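Local coordinates for protein toll (Drosophila melanogaster, PDB 4LXR) that serves as a cell-surface receptor for the processed cytokine Spätzle, switching on Toll signalling in antifungal immunity and in dorsal-ventral patterning of the embryo, at residues A[315-329]-A[339-353]. Residues are numbered along the deposited sequence; the frame is centred on the assembly and turned at random.
Sequences TQITNISLGDNLLKT and VNLLSLDLSNNRLTH. With NAG (2-acetamido-2-deoxy-beta-D-glucopyranose), chain D; NAG (2-acetamido-2-deoxy-beta-D-glucopyranose), chain L.
Ile-320 and Leu-344 lie side by side beneath two adjacent parallel strands, 319-321 and 343-345, which belong to successive leucine-rich repeats in the solenoid of the Toll ectodomain. The strand axes run 4.9 Å apart; Ile-320 and Leu-344 point into the core, and leucines of the flanking loops pack around them. Leu-341 CD1 comes in from the loop just ahead of strand 343-345 and crosses the Ile-320 side chain at about a right angle, 3.7 Å from Ile-320 CG1. Leu-344 CD1 fits against Ile-320 CB and CG2; its CG stands anti to the backbone N (chi1 178°), which swings the branch toward the neighbouring repeat. Farther along, Leu-346 CD2 nestles against Leu-322 CB at 3.7 Å, and Leu-351 CD2 packs against Leu-327 CB at 3.9 Å.

The opposite face of the strands, with Asn-319, Ser-321, Ser-343 and Asp-345, is polar. Asn-319 carries an N-linked NAG whose ring oxygen O5 comes 3.2 Å from Ser-343 CB, while Leu-342 CB lies near its C6. Next along, Asp-345 OD1 accepts from Ser-347 N, which makes an Asx turn, and also from Ser-347 OG. A water joins Asp-345 OD2 to Ser-321 OG, which also bonds Arg-298 of the preceding repeat. Asp-324 and Asn-348 run alongside each other with the carboxylate and amide planes 17° apart.

Asn-325 and Asn-349 are equivalent positions of the asparagine column of the repeat, turned into the interior. Their ND2 atoms meet Leu-322 O from opposite faces of its carbonyl plane; the Asn-349 bond is nearly straight, and the same ND2 also reaches Leu-346 O. Beyond this column, the Leu-326 CD2 methyl rests over one face of the Arg-350 guanidinium. At the far end, Thr-329 CB sits over the His-353 ring, and Thr-329 OG1 donates to His-353 O at 2.7 Å.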
loop_
_atom_site.group_PDB
_atom_site.type_symbol
_atom_site.label_atom_id
_atom_site.label_comp_id
_atom_site.label_asym_id
_atom_site.label_seq_id
_atom_site.Cartn_x
_atom_site.Cartn_y
_atom_site.Cartn_z
ATOM N N THR A 315 27.041 -3.013 -25.011
ATOM C CA THR A 315 27.280 -3.901 -23.879
ATOM C C THR A 315 27.130 -3.223 -22.520
ATOM O O THR A 315 27.012 -3.904 -21.501
ATOM C CB THR A 315 28.667 -4.579 -23.976
ATOM O OG1 THR A 315 29.696 -3.618 -23.722
ATOM C CG2 THR A 315 28.878 -5.186 -25.367
ATOM N N GLN A 316 27.114 -1.892 -22.506
ATOM C CA GLN A 316 27.062 -1.158 -21.242
ATOM C C GLN A 316 25.660 -0.835 -20.741
ATOM O O GLN A 316 25.509 -0.196 -19.707
ATOM C CB GLN A 316 27.887 0.136 -21.317
ATOM C CG GLN A 316 29.373 -0.087 -21.578
ATOM C CD GLN A 316 29.958 -1.209 -20.747
ATOM O OE1 GLN A 316 30.380 -2.239 -21.281
ATOM N NE2 GLN A 316 29.988 -1.019 -19.433
ATOM N N ILE A 317 24.630 -1.257 -21.462
ATOM C CA ILE A 317 23.267 -0.958 -21.032
ATOM C C ILE A 317 22.946 -1.578 -19.660
ATOM O O ILE A 317 23.177 -2.769 -19.433
ATOM C CB ILE A 317 22.241 -1.429 -22.073
ATOM C CG1 ILE A 317 22.487 -0.696 -23.405
ATOM C CG2 ILE A 317 20.846 -1.173 -21.578
ATOM C CD1 ILE A 317 21.530 -1.072 -24.507
ATOM N N THR A 318 22.428 -0.762 -18.746
ATOM C CA THR A 318 22.131 -1.220 -17.393
ATOM C C THR A 318 20.636 -1.143 -17.072
ATOM O O THR A 318 20.148 -1.860 -16.205
ATOM C CB THR A 318 22.913 -0.395 -16.347
ATOM O OG1 THR A 318 22.582 0.999 -16.490
ATOM C CG2 THR A 318 24.438 -0.600 -16.520
ATOM N N ASN A 319 19.906 -0.265 -17.757
ATOM C CA ASN A 319 18.502 -0.062 -17.422
ATOM C C ASN A 319 17.657 0.068 -18.657
ATOM O O ASN A 319 17.909 0.936 -19.488
ATOM C CB ASN A 319 18.340 1.196 -16.566
ATOM C CG ASN A 319 19.072 1.098 -15.241
ATOM O OD1 ASN A 319 20.287 1.286 -15.172
ATOM N ND2 ASN A 319 18.321 0.809 -14.185
ATOM N N ILE A 320 16.659 -0.802 -18.784
ATOM C CA ILE A 320 15.738 -0.754 -19.912
ATOM C C ILE A 320 14.311 -0.743 -19.386
ATOM O O ILE A 320 13.910 -1.633 -18.640
ATOM C CB ILE A 320 15.895 -1.976 -20.831
ATOM C CG1 ILE A 320 17.326 -2.099 -21.339
ATOM C CG2 ILE A 320 14.900 -1.923 -21.991
ATOM C CD1 ILE A 320 17.511 -3.249 -22.332
ATOM N N SER A 321 13.559 0.281 -19.764
ATOM C CA SER A 321 12.138 0.341 -19.483
ATOM C C SER A 321 11.386 0.167 -20.791
ATOM O O SER A 321 11.480 1.008 -21.683
ATOM C CB SER A 321 11.788 1.675 -18.835
ATOM O OG SER A 321 12.469 1.818 -17.594
ATOM N N LEU A 322 10.659 -0.941 -20.904
ATOM C CA LEU A 322 9.884 -1.257 -22.093
ATOM C C LEU A 322 8.438 -1.497 -21.692
ATOM O O LEU A 322 7.641 -2.061 -22.442
ATOM C CB LEU A 322 10.465 -2.469 -22.825
ATOM C CG LEU A 322 11.481 -2.043 -23.892
ATOM C CD1 LEU A 322 12.354 -3.203 -24.297
ATOM C CD2 LEU A 322 10.730 -1.469 -25.085
ATOM N N GLY A 323 8.122 -1.043 -20.494
ATOM C CA GLY A 323 6.785 -1.133 -19.957
ATOM C C GLY A 323 5.777 -0.344 -20.768
ATOM O O GLY A 323 6.122 0.649 -21.413
ATOM N N ASP A 324 4.535 -0.822 -20.738
ATOM C CA ASP A 324 3.384 -0.163 -21.340
ATOM C C ASP A 324 3.459 -0.060 -22.852
ATOM O O ASP A 324 3.124 0.976 -23.431
ATOM C CB ASP A 324 3.126 1.211 -20.708
ATOM C CG ASP A 324 2.858 1.121 -19.225
ATOM O OD1 ASP A 324 1.695 0.856 -18.828
ATOM O OD2 ASP A 324 3.813 1.313 -18.453
ATOM N N ASN A 325 3.899 -1.135 -23.491
ATOM C CA ASN A 325 3.799 -1.216 -24.942
ATOM C C ASN A 325 2.791 -2.288 -25.277
ATOM O O ASN A 325 1.984 -2.634 -24.418
ATOM C CB ASN A 325 5.170 -1.448 -25.568
ATOM C CG ASN A 325 6.062 -0.235 -25.422
ATOM O OD1 ASN A 325 5.821 0.787 -26.056
ATOM N ND2 ASN A 325 7.069 -0.326 -24.563
ATOM N N LEU A 326 2.823 -2.804 -26.503
ATOM C CA LEU A 326 1.882 -3.845 -26.926
ATOM C C LEU A 326 2.605 -5.132 -27.332
ATOM O O LEU A 326 2.121 -5.876 -28.183
ATOM C CB LEU A 326 1.022 -3.337 -28.099
ATOM C CG LEU A 326 0.162 -2.101 -27.788
ATOM C CD1 LEU A 326 -0.504 -1.541 -29.053
ATOM C CD2 LEU A 326 -0.889 -2.438 -26.722
ATOM N N LEU A 327 3.754 -5.394 -26.713
ATOM C CA LEU A 327 4.624 -6.493 -27.129
ATOM C C LEU A 327 3.986 -7.856 -26.847
ATOM O O LEU A 327 3.520 -8.094 -25.732
ATOM C CB LEU A 327 5.988 -6.359 -26.429
ATOM C CG LEU A 327 6.773 -5.071 -26.736
ATOM C CD1 LEU A 327 7.892 -4.810 -25.735
ATOM C CD2 LEU A 327 7.340 -5.088 -28.144
ATOM N N LYS A 328 3.940 -8.729 -27.856
ATOM C CA LYS A 328 3.416 -10.096 -27.681
ATOM C C LYS A 328 4.522 -11.090 -27.351
ATOM O O LYS A 328 4.274 -12.095 -26.671
ATOM C CB LYS A 328 2.667 -10.586 -28.916
ATOM C CG LYS A 328 1.362 -9.867 -29.205
ATOM C CD LYS A 328 0.738 -10.365 -30.512
ATOM C CE LYS A 328 -0.491 -9.544 -30.875
ATOM N NZ LYS A 328 -1.321 -9.226 -29.670
ATOM N N THR A 329 5.724 -10.814 -27.852
ATOM C CA THR A 329 6.929 -11.564 -27.498
ATOM C C THR A 329 8.169 -10.717 -27.808
ATOM O O THR A 329 8.055 -9.557 -28.216
ATOM C CB THR A 329 7.008 -12.925 -28.248
ATOM O OG1 THR A 329 8.037 -13.754 -27.675
ATOM C CG2 THR A 329 7.269 -12.709 -29.738
ATOM N N VAL A 339 25.347 -7.979 -21.207
ATOM C CA VAL A 339 25.988 -8.610 -20.056
ATOM C C VAL A 339 25.918 -7.773 -18.757
ATOM O O VAL A 339 26.076 -8.305 -17.661
ATOM C CB VAL A 339 27.457 -8.996 -20.394
ATOM C CG1 VAL A 339 28.365 -7.749 -20.445
ATOM C CG2 VAL A 339 27.982 -10.016 -19.415
ATOM N N ASN A 340 25.665 -6.473 -18.880
ATOM C CA ASN A 340 25.647 -5.588 -17.713
ATOM C C ASN A 340 24.261 -5.097 -17.326
ATOM O O ASN A 340 24.134 -4.199 -16.495
ATOM C CB ASN A 340 26.550 -4.369 -17.946
ATOM C CG ASN A 340 28.017 -4.735 -18.008
ATOM O OD1 ASN A 340 28.561 -5.317 -17.072
ATOM N ND2 ASN A 340 28.665 -4.405 -19.125
ATOM N N LEU A 341 23.229 -5.656 -17.947
ATOM C CA LEU A 341 21.864 -5.220 -17.680
ATOM C C LEU A 341 21.515 -5.511 -16.220
ATOM O O LEU A 341 21.762 -6.614 -15.734
ATOM C CB LEU A 341 20.902 -5.923 -18.631
ATOM C CG LEU A 341 19.428 -5.525 -18.564
ATOM C CD1 LEU A 341 19.246 -4.044 -18.890
ATOM C CD2 LEU A 341 18.619 -6.400 -19.510
ATOM N N LEU A 342 20.991 -4.511 -15.512
ATOM C CA LEU A 342 20.649 -4.667 -14.094
ATOM C C LEU A 342 19.129 -4.736 -13.895
ATOM O O LEU A 342 18.626 -5.481 -13.058
ATOM C CB LEU A 342 21.221 -3.514 -13.261
ATOM C CG LEU A 342 22.740 -3.321 -13.268
ATOM C CD1 LEU A 342 23.126 -2.103 -12.424
ATOM C CD2 LEU A 342 23.478 -4.599 -12.799
ATOM N N SER A 343 18.409 -3.941 -14.669
ATOM C CA SER A 343 16.968 -3.820 -14.523
ATOM C C SER A 343 16.304 -3.877 -15.889
ATOM O O SER A 343 16.692 -3.155 -16.813
ATOM C CB SER A 343 16.629 -2.483 -13.864
ATOM O OG SER A 343 15.234 -2.289 -13.809
ATOM N N LEU A 344 15.326 -4.761 -16.020
ATOM C CA LEU A 344 14.506 -4.848 -17.220
ATOM C C LEU A 344 13.054 -4.750 -16.801
ATOM O O LEU A 344 12.599 -5.493 -15.919
ATOM C CB LEU A 344 14.722 -6.183 -17.943
ATOM C CG LEU A 344 13.861 -6.362 -19.190
ATOM C CD1 LEU A 344 14.176 -5.275 -20.233
ATOM C CD2 LEU A 344 14.119 -7.728 -19.773
ATOM N N ASP A 345 12.328 -3.839 -17.431
ATOM C CA ASP A 345 10.919 -3.659 -17.138
ATOM C C ASP A 345 10.130 -3.923 -18.405
ATOM O O ASP A 345 10.275 -3.208 -19.396
ATOM C CB ASP A 345 10.655 -2.238 -16.645
ATOM C CG ASP A 345 9.259 -2.062 -16.073
ATOM O OD1 ASP A 345 8.307 -2.770 -16.496
ATOM O OD2 ASP A 345 9.117 -1.203 -15.178
ATOM N N LEU A 346 9.294 -4.956 -18.358
ATOM C CA LEU A 346 8.422 -5.300 -19.472
ATOM C C LEU A 346 6.977 -5.320 -18.997
ATOM O O LEU A 346 6.122 -5.933 -19.634
ATOM C CB LEU A 346 8.783 -6.680 -20.027
ATOM C CG LEU A 346 10.089 -6.801 -20.803
ATOM C CD1 LEU A 346 10.398 -8.266 -21.034
ATOM C CD2 LEU A 346 9.953 -6.070 -22.124
ATOM N N SER A 347 6.718 -4.676 -17.864
ATOM C CA SER A 347 5.379 -4.662 -17.280
ATOM C C SER A 347 4.381 -4.039 -18.251
ATOM O O SER A 347 4.758 -3.227 -19.103
ATOM C CB SER A 347 5.368 -3.918 -15.931
ATOM O OG SER A 347 5.705 -2.537 -16.080
ATOM N N ASN A 348 3.118 -4.446 -18.136
ATOM C CA ASN A 348 2.025 -3.912 -18.958
ATOM C C ASN A 348 2.203 -4.029 -20.458
ATOM O O ASN A 348 2.040 -3.056 -21.188
ATOM C CB ASN A 348 1.689 -2.459 -18.585
ATOM C CG ASN A 348 1.049 -2.349 -17.223
ATOM O OD1 ASN A 348 -0.099 -2.754 -17.041
ATOM N ND2 ASN A 348 1.794 -1.807 -16.242
ATOM N N ASN A 349 2.531 -5.226 -20.923
ATOM C CA ASN A 349 2.521 -5.488 -22.353
ATOM C C ASN A 349 1.461 -6.533 -22.651
ATOM O O ASN A 349 0.441 -6.578 -21.972
ATOM C CB ASN A 349 3.907 -5.912 -22.823
ATOM C CG ASN A 349 4.810 -4.723 -23.089
ATOM O OD1 ASN A 349 4.714 -4.094 -24.143
ATOM N ND2 ASN A 349 5.699 -4.413 -22.145
ATOM N N ARG A 350 1.685 -7.365 -23.661
ATOM C CA ARG A 350 0.753 -8.442 -23.976
ATOM C C ARG A 350 1.540 -9.730 -24.185
ATOM O O ARG A 350 1.196 -10.522 -25.052
ATOM C CB ARG A 350 -0.011 -8.154 -25.270
ATOM C CG ARG A 350 -0.720 -6.815 -25.355
ATOM C CD ARG A 350 -1.959 -6.742 -24.476
ATOM N NE ARG A 350 -2.751 -5.547 -24.783
ATOM C CZ ARG A 350 -2.999 -4.564 -23.921
ATOM N NH1 ARG A 350 -3.722 -3.515 -24.295
ATOM N NH2 ARG A 350 -2.536 -4.631 -22.682
ATOM N N LEU A 351 2.612 -9.918 -23.421
ATOM C CA LEU A 351 3.497 -11.055 -23.642
ATOM C C LEU A 351 2.790 -12.390 -23.376
ATOM O O LEU A 351 2.254 -12.610 -22.284
ATOM C CB LEU A 351 4.748 -10.919 -22.765
ATOM C CG LEU A 351 5.570 -9.636 -22.992
ATOM C CD1 LEU A 351 6.598 -9.401 -21.894
ATOM C CD2 LEU A 351 6.247 -9.647 -24.361
ATOM N N THR A 352 2.774 -13.264 -24.382
ATOM C CA THR A 352 2.251 -14.615 -24.210
ATOM C C THR A 352 3.379 -15.609 -23.950
ATOM O O THR A 352 3.165 -16.635 -23.319
ATOM C CB THR A 352 1.454 -15.094 -25.423
ATOM O OG1 THR A 352 2.243 -14.909 -26.603
ATOM C CG2 THR A 352 0.119 -14.337 -25.534
ATOM N N HIS A 353 4.580 -15.289 -24.418
ATOM C CA HIS A 353 5.733 -16.148 -24.178
ATOM C C HIS A 353 7.066 -15.424 -24.390
ATOM O O HIS A 353 7.163 -14.481 -25.172
ATOM C CB HIS A 353 5.674 -17.389 -25.068
ATOM C CG HIS A 353 5.666 -17.077 -26.530
ATOM N ND1 HIS A 353 6.821 -16.888 -27.256
ATOM C CD2 HIS A 353 4.641 -16.910 -27.401
ATOM C CE1 HIS A 353 6.510 -16.624 -28.513
ATOM N NE2 HIS A 353 5.193 -16.635 -28.627
HETATM C C1 NAG D . 18.928 0.794 -12.872
HETATM C C2 NAG D . 18.593 1.980 -11.951
HETATM C C3 NAG D . 19.208 1.772 -10.570
HETATM C C4 NAG D . 18.844 0.405 -10.003
HETATM C C5 NAG D . 19.175 -0.695 -11.011
HETATM C C6 NAG D . 18.747 -2.080 -10.561
HETATM C C7 NAG D . 18.201 4.145 -13.037
HETATM C C8 NAG D . 18.831 5.407 -13.553
HETATM N N2 NAG D . 19.036 3.245 -12.514
HETATM O O3 NAG D . 18.754 2.803 -9.700
HETATM O O4 NAG D . 19.607 0.183 -8.823
HETATM O O5 NAG D . 18.503 -0.431 -12.247
HETATM O O6 NAG D . 17.372 -2.129 -10.198
HETATM O O7 NAG D . 16.990 3.947 -13.099
HETATM C C1 NAG L . 28.539 -8.882 -14.725
HETATM C C2 NAG L . 28.716 -10.243 -15.457
HETATM C C3 NAG L . 30.197 -10.594 -15.617
HETATM C C4 NAG L . 30.943 -9.448 -16.282
HETATM C C5 NAG L . 30.783 -8.204 -15.418
HETATM C C6 NAG L . 31.478 -6.990 -15.989
HETATM C C7 NAG L . 28.226 -11.683 -13.505
HETATM C C8 NAG L . 27.400 -12.828 -13.001
HETATM N N2 NAG L . 28.010 -11.320 -14.779
HETATM O O3 NAG L . 30.318 -11.778 -16.397
HETATM O O4 NAG L . 32.317 -9.773 -16.476
HETATM O O5 NAG L . 29.388 -7.876 -15.337
HETATM O O6 NAG L . 31.014 -6.703 -17.302
HETATM O O7 NAG L . 29.043 -11.109 -12.788
HETATM O O HOH W 1 24.616 -4.743 -20.764
HETATM O O HOH W 2 14.217 -0.892 -15.690
HETATM O O HOH W 3 11.228 0.931 -15.273
HETATM O O HOH W 4 4.160 -0.407 -16.277
HETATM O O HOH W 5 -0.838 -11.154 -26.825
#